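Local coordinates for protein glutathione S-transferase (Sphingobium chungbukense, PDB 6M1T) that probably transfers glutathione to electrophilic compounds in detoxification, as a beta-class glutathione transferase that binds glutathione in each of its two subunits, at residues 1-6 / 12-17; 8-13 / 64-69; 16-21 / 71-76; 99-104 / 155-160. All blocks are in the same frame, centred on the assembly; numbering follows the deposited sequence. Where two conformers were deposited one is given.

Overall arrangement
Starting at the N terminus, interaction 1 closes the shortest loop: after a short loop strand 2-5 is covered by helix 12-21. That helix then serves two longer closures to helix 66-75, each spanning about fifty residues. Interaction 2 joins its beginning to the start of helix 66-75 at the glutathione site, and interaction 3 joins the later turns of both helices. The segments of these two alternate, so the contacts cross. Interaction 4 follows in series and links helices 89-108 and 153-162 in the C-terminal part. I156 packs on A13 and Y157 on N66, tying the two halves of the chain together, while the second subunit borders interactions 2, 3 and 4.

Interaction 1 (1-6 / 12-17); sequences MKLFIS and LAPHIA
L3 lays its forked end over the first turns of helix 12-21, one methyl on P14 and the other on the backbone of H15. CD1 rests 3.9 Å from P14 CB, and the two side chains cross at about a right angle. CD2 goes deeper, to 3.4 Å from H15 N, and it also flanks H15 CB at 3.9 Å. The reach comes from chi1 of -177°, which sets CG opposite the backbone N and sends both methyls out to the helix. Two residues on, I5 extends from the same side of the strand, its CD1 meeting H15 ND1 obliquely at 4.3 Å.

Strand 2-5 and helix 12-21 open the beta-alpha-beta unit completed by strand 26-31, the N-terminal half of the thioredoxin-like fold of glutathione transferases. Their axes run in roughly opposite directions, at 147° and 8.8 Å apart, as expected when a chain leaves a strand and returns by a helix. Branched aliphatic residues suit this inner strand face, and proline suits the first helical turn, where no preceding turn needs its N-H. With an alanine at L3 both methyl contacts are gone, which is likely to open a gap under P14 and H15. The polar atoms of H15 find partners outside the strand: ND1 is bonded to E198 of helix 189-198 and NE2 to R19. Bonded at both nitrogens, the buried imidazole is probably fixed in its rotation, and this pairing would be consistent with a proton on ND1 facing the carboxylate.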
# COMPACT_ATOMS: atom_id res chain seq x y z
N MET A 1 22.52 -8.85 6.40
CA MET A 1 21.26 -8.14 6.17
C MET A 1 21.32 -6.81 6.94
O MET A 1 21.68 -6.82 8.14
CB MET A 1 20.09 -8.98 6.68
CG MET A 1 18.78 -8.62 6.08
SD MET A 1 17.65 -10.00 5.83
CE MET A 1 17.37 -10.47 7.53
N LYS A 2 21.02 -5.71 6.26
CA LYS A 2 21.05 -4.37 6.88
C LYS A 2 19.65 -3.78 6.72
O LYS A 2 19.16 -3.67 5.57
CB LYS A 2 22.03 -3.41 6.21
CG LYS A 2 23.52 -3.74 6.29
CD LYS A 2 24.37 -2.56 5.88
CE LYS A 2 25.62 -2.96 5.14
NZ LYS A 2 25.32 -3.19 3.71
N LEU A 3 19.06 -3.37 7.82
CA LEU A 3 17.85 -2.54 7.83
C LEU A 3 18.23 -1.07 8.05
O LEU A 3 18.90 -0.77 9.04
CB LEU A 3 16.93 -3.02 8.95
CG LEU A 3 15.62 -2.27 8.99
CD1 LEU A 3 14.73 -2.59 7.77
CD2 LEU A 3 14.90 -2.56 10.31
N PHE A 4 17.76 -0.18 7.16
CA PHE A 4 17.96 1.27 7.22
C PHE A 4 16.77 1.88 7.92
O PHE A 4 15.65 1.63 7.47
CB PHE A 4 18.20 1.87 5.83
CG PHE A 4 19.48 1.37 5.23
CD1 PHE A 4 19.55 0.13 4.62
CD2 PHE A 4 20.64 2.12 5.35
CE1 PHE A 4 20.74 -0.33 4.09
CE2 PHE A 4 21.83 1.66 4.82
CZ PHE A 4 21.88 0.43 4.20
N ILE A 5 17.06 2.58 9.01
CA ILE A 5 16.05 3.13 9.93
C ILE A 5 16.24 4.62 10.16
O ILE A 5 17.33 5.16 9.99
CB ILE A 5 16.06 2.37 11.28
CG1 ILE A 5 17.32 2.60 12.11
CG2 ILE A 5 15.81 0.90 11.04
CD1 ILE A 5 17.11 2.27 13.59
N SER A 6 15.17 5.21 10.69
CA SER A 6 15.19 6.48 11.45
C SER A 6 14.37 6.26 12.72
O SER A 6 13.24 5.78 12.66
CB SER A 6 14.65 7.59 10.56
OG SER A 6 14.71 8.81 11.28
N LEU A 12 10.60 1.31 12.28
CA LEU A 12 10.50 0.53 13.55
C LEU A 12 9.78 -0.80 13.28
O LEU A 12 10.10 -1.78 13.94
CB LEU A 12 9.82 1.39 14.60
CG LEU A 12 9.62 0.78 15.99
CD1 LEU A 12 10.93 0.37 16.65
CD2 LEU A 12 8.89 1.78 16.85
N ALA A 13 8.85 -0.87 12.32
CA ALA A 13 8.04 -2.08 12.11
C ALA A 13 8.92 -3.26 11.70
O ALA A 13 8.96 -4.29 12.41
CB ALA A 13 6.90 -1.84 11.15
N PRO A 14 9.71 -3.15 10.60
CA PRO A 14 10.62 -4.22 10.25
C PRO A 14 11.72 -4.43 11.32
O PRO A 14 12.18 -5.59 11.46
CB PRO A 14 11.16 -3.85 8.85
CG PRO A 14 10.84 -2.41 8.72
CD PRO A 14 9.60 -2.13 9.56
N HIS A 15 12.12 -3.38 12.04
CA HIS A 15 13.06 -3.53 13.19
C HIS A 15 12.47 -4.55 14.18
O HIS A 15 13.18 -5.53 14.56
CB HIS A 15 13.32 -2.17 13.85
CG HIS A 15 14.47 -2.14 14.80
ND1 HIS A 15 14.91 -0.97 15.40
CD2 HIS A 15 15.31 -3.11 15.20
CE1 HIS A 15 15.93 -1.25 16.21
NE2 HIS A 15 16.23 -2.56 16.07
N ILE A 16 11.25 -4.33 14.63
CA ILE A 16 10.56 -5.27 15.57
C ILE A 16 10.47 -6.68 14.94
O ILE A 16 10.75 -7.67 15.61
CB ILE A 16 9.19 -4.72 15.98
CG1 ILE A 16 9.37 -3.49 16.87
CG2 ILE A 16 8.35 -5.80 16.64
CD1 ILE A 16 8.16 -2.62 17.03
N ALA A 17 10.08 -6.78 13.67
CA ALA A 17 9.86 -8.06 12.95
C ALA A 17 11.15 -8.90 12.92
O ALA A 17 11.09 -10.12 13.09
CB ALA A 17 9.31 -7.80 11.55

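Interaction 2 (8-13 / 64-69); sequences GACSLA and TENPAI. With GSH (glutathione), chain C.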
# COMPACT_ATOMS: atom_id res chain seq x y z
N GLY A 8 11.86 5.71 15.51
CA GLY A 8 10.45 6.05 15.72
C GLY A 8 9.67 6.13 14.42
O GLY A 8 8.41 6.24 14.49
N ALA A 9 10.35 6.06 13.26
CA ALA A 9 9.70 6.17 11.93
C ALA A 9 9.05 4.83 11.60
O ALA A 9 9.12 3.91 12.46
CB ALA A 9 10.70 6.60 10.88
N CYS A 10 8.42 4.69 10.42
CA CYS A 10 7.69 3.44 10.10
C CYS A 10 8.70 2.29 9.94
O CYS A 10 8.26 1.08 10.01
CB CYS A 10 6.81 3.61 8.87
SG CYS A 10 7.86 4.09 7.49
N SER A 11 10.01 2.58 9.83
CA SER A 11 11.11 1.57 9.87
C SER A 11 11.16 0.77 11.19
O SER A 11 11.76 -0.36 11.19
CB SER A 11 12.46 2.19 9.56
OG SER A 11 12.69 3.35 10.31
N LEU A 12 10.60 1.31 12.28
CA LEU A 12 10.50 0.53 13.55
C LEU A 12 9.78 -0.80 13.28
O LEU A 12 10.10 -1.78 13.94
CB LEU A 12 9.82 1.39 14.60
CG LEU A 12 9.62 0.78 15.99
CD1 LEU A 12 10.93 0.37 16.65
CD2 LEU A 12 8.89 1.78 16.85
N ALA A 13 8.85 -0.87 12.32
CA ALA A 13 8.04 -2.08 12.11
C ALA A 13 8.92 -3.26 11.70
O ALA A 13 8.96 -4.29 12.41
CB ALA A 13 6.90 -1.84 11.15
N THR A 64 12.40 -2.29 -0.85
CA THR A 64 11.73 -1.11 -0.25
C THR A 64 10.24 -1.41 -0.08
O THR A 64 9.76 -2.40 -0.66
CB THR A 64 11.93 0.16 -1.08
OG1 THR A 64 11.39 -0.10 -2.37
CG2 THR A 64 13.37 0.58 -1.24
N GLU A 65 9.56 -0.54 0.67
CA GLU A 65 8.11 -0.62 0.98
C GLU A 65 7.90 -1.61 2.12
O GLU A 65 8.15 -2.84 1.95
CB GLU A 65 7.27 -1.00 -0.24
CG GLU A 65 7.44 -0.08 -1.44
CD GLU A 65 6.88 1.32 -1.26
OE1 GLU A 65 7.44 2.24 -1.89
OE2 GLU A 65 5.86 1.48 -0.51
N ASN A 66 7.34 -1.11 3.21
CA ASN A 66 7.02 -1.88 4.44
C ASN A 66 6.29 -3.17 4.10
O ASN A 66 6.68 -4.24 4.58
CB ASN A 66 6.30 -1.01 5.46
CG ASN A 66 7.22 -0.69 6.62
OD1 ASN A 66 8.05 -1.53 6.98
ND2 ASN A 66 7.12 0.49 7.15
N PRO A 67 5.20 -3.13 3.31
CA PRO A 67 4.46 -4.35 3.02
C PRO A 67 5.31 -5.49 2.44
O PRO A 67 5.17 -6.68 2.88
CB PRO A 67 3.38 -3.84 2.04
CG PRO A 67 3.14 -2.43 2.46
CD PRO A 67 4.53 -1.91 2.79
N ALA A 68 6.22 -5.18 1.50
CA ALA A 68 7.14 -6.18 0.91
C ALA A 68 8.20 -6.62 1.93
O ALA A 68 8.48 -7.81 2.03
CB ALA A 68 7.76 -5.61 -0.33
N ILE A 69 8.79 -5.67 2.66
CA ILE A 69 9.88 -5.93 3.63
C ILE A 69 9.34 -6.83 4.73
O ILE A 69 10.00 -7.80 5.04
CB ILE A 69 10.47 -4.62 4.17
CG1 ILE A 69 11.22 -3.91 3.04
CG2 ILE A 69 11.36 -4.88 5.38
CD1 ILE A 69 11.64 -2.49 3.31
N1 GSH C . 5.41 3.71 1.19
CA1 GSH C . 6.65 3.63 1.99
C1 GSH C . 6.66 2.33 2.80
O11 GSH C . 5.55 1.83 3.05
O12 GSH C . 7.80 1.87 3.15
CB1 GSH C . 6.69 4.86 2.90
CG1 GSH C . 8.03 5.11 3.54
CD1 GSH C . 8.01 6.47 4.25
OE1 GSH C . 7.22 7.37 3.95
N2 GSH C . 8.96 6.64 5.16
CA2 GSH C . 9.20 7.86 5.90
C2 GSH C . 10.40 8.62 5.37
O2 GSH C . 11.46 8.03 5.15
CB2 GSH C . 9.37 7.58 7.40
SG2 GSH C . 7.83 7.11 8.24
N3 GSH C . 10.21 9.90 5.08
CA3 GSH C . 11.26 10.76 4.60
C3 GSH C . 10.89 11.47 3.30
O31 GSH C . 9.87 11.09 2.70
O32 GSH C . 11.66 12.37 2.91
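N66 reaches across to the main chain of C10, and its ND2 donates to C10 O at 3.1 Å with an N-H...O angle of 154°. The donor stands above the carbonyl plane, 73° out of it, while A13 N of the starting helix comes to the same oxygen from the opposite face. Two N-H groups thus grip one buried carbonyl and fix the turn that carries the cysteine. ND2 also packs 3.6 Å from C10 CB, so this corner is close-fitting; A13 CB only brushes N66 OD1 at 4.3 Å, but P14 packs on N66 there. This is the glutathione site of the thioredoxin-like domain, and the ligand touches both segments. N66 N donates to O12 of the glutathione at 3.0 Å, at the start of helix 66-75, whose dipole would probably favour the carboxylate. E65, the N-cap residue, takes the ligand's N1 on OE2 at 2.8 Å, and this oxygen is also bonded by S99 of the second subunit. C10 SG comes very near the ligand's SG2, at 3.1 Å, too far for a disulfide. Ahead of C10, G8 and A9 are partly exposed, and on this looser side A9 CB touches the ligand's CB2 at 3.9 Å.

Interaction 3 (16-21 / 71-76); sequences IALRET and LYIADQ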
# COMPACT_ATOMS: atom_id res chain seq x y z
N ILE A 16 11.25 -4.33 14.63
CA ILE A 16 10.56 -5.27 15.57
C ILE A 16 10.47 -6.68 14.94
O ILE A 16 10.75 -7.67 15.61
CB ILE A 16 9.19 -4.72 15.98
CG1 ILE A 16 9.37 -3.49 16.87
CG2 ILE A 16 8.35 -5.80 16.64
CD1 ILE A 16 8.16 -2.62 17.03
N ALA A 17 10.08 -6.78 13.67
CA ALA A 17 9.86 -8.06 12.95
C ALA A 17 11.15 -8.90 12.92
O ALA A 17 11.09 -10.12 13.09
CB ALA A 17 9.31 -7.80 11.55
N LEU A 18 12.29 -8.29 12.60
CA LEU A 18 13.58 -9.00 12.59
C LEU A 18 13.90 -9.52 14.00
O LEU A 18 14.50 -10.62 14.08
CB LEU A 18 14.68 -8.06 12.07
CG LEU A 18 14.59 -7.79 10.57
CD1 LEU A 18 15.39 -6.56 10.21
CD2 LEU A 18 15.04 -8.99 9.78
N ARG A 19 13.61 -8.74 15.04
CA ARG A 19 13.76 -9.18 16.46
C ARG A 19 12.80 -10.37 16.73
O ARG A 19 13.22 -11.27 17.46
CB ARG A 19 13.54 -8.05 17.45
CG ARG A 19 14.68 -7.03 17.40
CD ARG A 19 14.61 -5.93 18.42
NE ARG A 19 15.70 -5.00 18.12
CZ ARG A 19 16.92 -5.03 18.62
NH1 ARG A 19 17.25 -5.93 19.54
NH2 ARG A 19 17.81 -4.15 18.20
N GLU A 20 11.60 -10.37 16.15
CA GLU A 20 10.60 -11.45 16.31
C GLU A 20 11.06 -12.73 15.60
O GLU A 20 10.66 -13.85 16.05
CB GLU A 20 9.21 -10.98 15.87
CG GLU A 20 8.53 -10.07 16.87
CD GLU A 20 7.85 -10.76 18.08
OE1 GLU A 20 7.60 -11.98 18.02
OE2 GLU A 20 7.56 -10.07 19.04
N THR A 21 11.85 -12.64 14.54
CA THR A 21 12.30 -13.83 13.79
C THR A 21 13.70 -14.32 14.22
O THR A 21 14.07 -15.46 13.85
CB THR A 21 12.24 -13.59 12.27
OG1 THR A 21 13.21 -12.60 11.95
CG2 THR A 21 10.85 -13.20 11.81
N LEU A 71 6.63 -8.80 4.83
CA LEU A 71 6.35 -10.18 4.33
C LEU A 71 7.64 -10.97 4.15
O LEU A 71 7.67 -12.15 4.56
CB LEU A 71 5.59 -10.14 3.00
CG LEU A 71 4.13 -10.58 2.97
CD1 LEU A 71 3.66 -11.39 4.17
CD2 LEU A 71 3.24 -9.36 2.78
N TYR A 72 8.67 -10.39 3.52
CA TYR A 72 9.99 -11.01 3.33
C TYR A 72 10.47 -11.53 4.69
O TYR A 72 10.95 -12.71 4.81
CB TYR A 72 11.00 -10.04 2.71
CG TYR A 72 12.34 -10.68 2.54
CD1 TYR A 72 12.62 -11.49 1.44
CD2 TYR A 72 13.30 -10.59 3.54
CE1 TYR A 72 13.84 -12.15 1.33
CE2 TYR A 72 14.51 -11.24 3.44
CZ TYR A 72 14.79 -12.00 2.32
OH TYR A 72 15.98 -12.63 2.25
N ILE A 73 10.52 -10.63 5.67
CA ILE A 73 11.07 -10.95 7.02
C ILE A 73 10.26 -12.11 7.63
O ILE A 73 10.91 -13.05 8.11
CB ILE A 73 11.06 -9.73 7.95
CG1 ILE A 73 12.10 -8.70 7.47
CG2 ILE A 73 11.26 -10.15 9.40
CD1 ILE A 73 11.83 -7.29 7.95
N ALA A 74 8.93 -12.04 7.62
CA ALA A 74 8.03 -13.10 8.17
C ALA A 74 8.34 -14.44 7.51
O ALA A 74 8.52 -15.46 8.25
CB ALA A 74 6.58 -12.74 8.00
N ASP A 75 8.50 -14.44 6.20
CA ASP A 75 8.61 -15.68 5.37
C ASP A 75 9.95 -16.38 5.64
O ASP A 75 10.02 -17.58 5.42
CB ASP A 75 8.38 -15.38 3.89
CG ASP A 75 6.93 -15.09 3.54
OD1 ASP A 75 6.08 -15.27 4.44
OD2 ASP A 75 6.65 -14.67 2.34
N GLN A 76 10.98 -15.69 6.14
CA GLN A 76 12.29 -16.34 6.38
C GLN A 76 12.22 -17.23 7.63
O GLN A 76 13.11 -18.04 7.78
CB GLN A 76 13.43 -15.33 6.48
CG GLN A 76 13.54 -14.37 5.31
CD GLN A 76 13.53 -15.02 3.94
OE1 GLN A 76 14.39 -15.84 3.62
NE2 GLN A 76 12.58 -14.63 3.10
O HOH W 1 13.57 -12.94 9.21
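Helices 12-21 and 66-75 run almost side by side where L18 and I73 meet, their axes 7° from parallel and 9.4 Å apart. They lie on the same side of the sheet in the thioredoxin-like domain. I73 packs among A17, L18 and T21. Its chi1 of -70° places CG1 opposite the carbonyl carbon and CG2 opposite the backbone N, so the two branches part toward different neighbours. CG2 settles 3.7 Å from A17 CB, where the small alanine lets the helices draw close. CG1 faces CD2 of L18 at 3.8 Å, and the two side chains cross roughly at right angles. A beta-branched isoleucine suits a place that must fill both directions at once.

T21 completes the rim with both of its branches. Its methyl CG2 lies 3.7 Å from I73 O, and its hydroxyl reaches the same carbonyl through a water. The far flank of helix 66-75 belongs to the dimer: the ring of Y72 meets Y92 of the second subunit edge-to-face, and D75 is bonded to that tyrosine's hydroxyl and, by a salt bridge, to R91 of its own chain. Q76 folds back, and its NE2 donates to Y72 O at 3.0 Å, resting above one face of the Y72 ring toward its rim. The bridging water stands 2.8 Å from T21 OG1 and gives a proton to I73 O at 2.9 Å.

Interaction 4 (99-104 / 155-160); sequences SFLGSE and DIYLFV. With GSH (glutathione), chain G.
The Y157 ring is met obliquely by L101 CD1 and by G102 N, and its CD2 and CE2 atoms are turned to helix 89-108. L101 CD1 lies 3.6 Å from Y157 CD2, and CB of the same leucine stands 3.6 Å from CE2, the two side chains sliding past each other in opposite directions. At the ring's CE1 is N66 of helix 66-75. With CG opposite the backbone N (chi1 -163°), the ring extends along the neighbouring helix until OH is 3.3 Å from G102 CA. Glycine suits that spot, since a beta carbon would press against the hydroxyl. L101 also crosses L158, CD2 to CD1 at 3.9 Å, in the C-terminal helical bundle, between helices whose axes are inclined at 31° and pass 10.3 Å apart. Replacing Y157 by an alanine would probably leave a gap between L101 and N66 and strip one wall from the glutathione pocket. On the side facing the second subunit, E104 OE1 accepts from N1 of that subunit's glutathione at 2.9 Å, while OE2 pairs with its K107. The contact between the helices is thus mainly apolar, with the Y157 hydroxyl against G102, and the E104 carboxylate probably helps balance the ligand's amino group.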
# COMPACT_ATOMS: atom_id res chain seq x y z
N SER A 99 -1.56 -3.15 3.06
CA SER A 99 -1.84 -2.12 2.00
C SER A 99 -2.68 -1.00 2.63
O SER A 99 -2.39 0.18 2.38
CB SER A 99 -2.44 -2.68 0.68
OG SER A 99 -2.92 -1.44 0.16
N PHE A 100 -3.65 -1.33 3.49
CA PHE A 100 -4.47 -0.30 4.15
C PHE A 100 -3.58 0.56 5.07
O PHE A 100 -3.72 1.82 5.10
CB PHE A 100 -5.60 -0.92 4.97
CG PHE A 100 -6.29 0.08 5.82
CD1 PHE A 100 -7.31 0.87 5.32
CD2 PHE A 100 -5.94 0.21 7.15
CE1 PHE A 100 -7.96 1.80 6.12
CE2 PHE A 100 -6.57 1.15 7.95
CZ PHE A 100 -7.59 1.93 7.45
N LEU A 101 -2.70 -0.07 5.85
CA LEU A 101 -1.84 0.68 6.79
C LEU A 101 -0.90 1.64 6.02
O LEU A 101 -0.79 2.77 6.43
CB LEU A 101 -1.07 -0.32 7.64
CG LEU A 101 -1.94 -1.10 8.63
CD1 LEU A 101 -1.11 -2.15 9.35
CD2 LEU A 101 -2.58 -0.16 9.60
N GLY A 102 -0.26 1.16 4.96
CA GLY A 102 0.71 1.93 4.15
C GLY A 102 0.06 3.01 3.28
O GLY A 102 0.62 4.11 3.19
N SER A 103 -1.09 2.71 2.71
CA SER A 103 -1.75 3.53 1.67
C SER A 103 -2.79 4.46 2.31
O SER A 103 -3.00 5.54 1.79
CB SER A 103 -2.30 2.59 0.57
OG SER A 103 -1.01 2.29 0.02
N GLU A 104 -3.43 4.11 3.43
CA GLU A 104 -4.51 4.97 3.99
C GLU A 104 -4.08 5.57 5.35
O GLU A 104 -4.07 6.77 5.46
CB GLU A 104 -5.79 4.16 4.17
CG GLU A 104 -6.28 3.52 2.87
CD GLU A 104 -6.74 4.51 1.81
OE1 GLU A 104 -6.98 4.09 0.67
OE2 GLU A 104 -6.82 5.70 2.11
N ASP A 155 0.06 -6.56 12.93
CA ASP A 155 -0.02 -5.99 14.31
C ASP A 155 1.25 -5.13 14.54
O ASP A 155 1.18 -4.08 15.15
CB ASP A 155 -0.07 -7.09 15.38
CG ASP A 155 -1.29 -8.01 15.28
OD1 ASP A 155 -2.39 -7.51 15.42
OD2 ASP A 155 -1.12 -9.18 14.99
N ILE A 156 2.40 -5.62 14.13
CA ILE A 156 3.66 -4.85 14.35
C ILE A 156 3.53 -3.48 13.66
O ILE A 156 3.83 -2.47 14.24
CB ILE A 156 4.88 -5.62 13.85
CG1 ILE A 156 5.13 -6.92 14.65
CG2 ILE A 156 6.07 -4.65 13.92
CD1 ILE A 156 6.24 -7.79 14.04
N TYR A 157 3.08 -3.48 12.42
CA TYR A 157 2.98 -2.25 11.60
C TYR A 157 1.96 -1.27 12.20
O TYR A 157 2.28 -0.09 12.41
CB TYR A 157 2.60 -2.70 10.21
CG TYR A 157 2.80 -1.71 9.09
CD1 TYR A 157 3.69 -0.65 9.16
CD2 TYR A 157 2.16 -1.95 7.90
CE1 TYR A 157 3.87 0.21 8.08
CE2 TYR A 157 2.34 -1.14 6.80
CZ TYR A 157 3.21 -0.07 6.88
OH TYR A 157 3.32 0.75 5.78
N LEU A 158 0.78 -1.79 12.60
CA LEU A 158 -0.28 -0.95 13.22
C LEU A 158 0.27 -0.39 14.52
O LEU A 158 0.13 0.83 14.73
CB LEU A 158 -1.56 -1.75 13.47
CG LEU A 158 -2.68 -1.01 14.20
CD1 LEU A 158 -3.05 0.30 13.48
CD2 LEU A 158 -3.89 -1.93 14.36
N PHE A 159 0.87 -1.26 15.36
CA PHE A 159 1.43 -0.84 16.67
C PHE A 159 2.35 0.37 16.50
O PHE A 159 2.23 1.35 17.20
CB PHE A 159 2.23 -1.98 17.29
CG PHE A 159 2.97 -1.60 18.53
CD1 PHE A 159 2.29 -1.55 19.73
CD2 PHE A 159 4.35 -1.42 18.51
CE1 PHE A 159 2.97 -1.28 20.92
CE2 PHE A 159 5.02 -1.15 19.70
CZ PHE A 159 4.32 -1.05 20.89
N VAL A 160 3.24 0.32 15.49
CA VAL A 160 4.20 1.43 15.27
C VAL A 160 3.46 2.74 14.99
O VAL A 160 3.75 3.75 15.63
CB VAL A 160 5.25 1.09 14.19
CG1 VAL A 160 6.04 2.33 13.79
CG2 VAL A 160 6.15 -0.01 14.67
N1 GSH G . -5.88 1.98 -0.92
CA1 GSH G . -7.10 1.63 -1.68
C1 GSH G . -6.78 0.52 -2.71
O11 GSH G . -7.71 -0.30 -3.01
O12 GSH G . -5.62 0.46 -3.16
CB1 GSH G . -7.64 2.94 -2.26
CG1 GSH G . -8.86 2.77 -3.16
CD1 GSH G . -9.40 4.13 -3.55
OE1 GSH G . -8.94 5.17 -3.08
N2 GSH G . -10.42 4.10 -4.40
CA2 GSH G . -11.14 5.26 -4.88
C2 GSH G . -12.48 5.44 -4.18
O2 GSH G . -13.26 4.50 -4.01
CB2 GSH G . -11.28 5.19 -6.39
SG2 GSH G . -9.70 5.35 -7.24
N3 GSH G . -12.76 6.66 -3.77
CA3 GSH G . -14.03 6.99 -3.16
C3 GSH G . -13.85 7.49 -1.74
O31 GSH G . -14.88 7.83 -1.13
O32 GSH G . -12.68 7.54 -1.29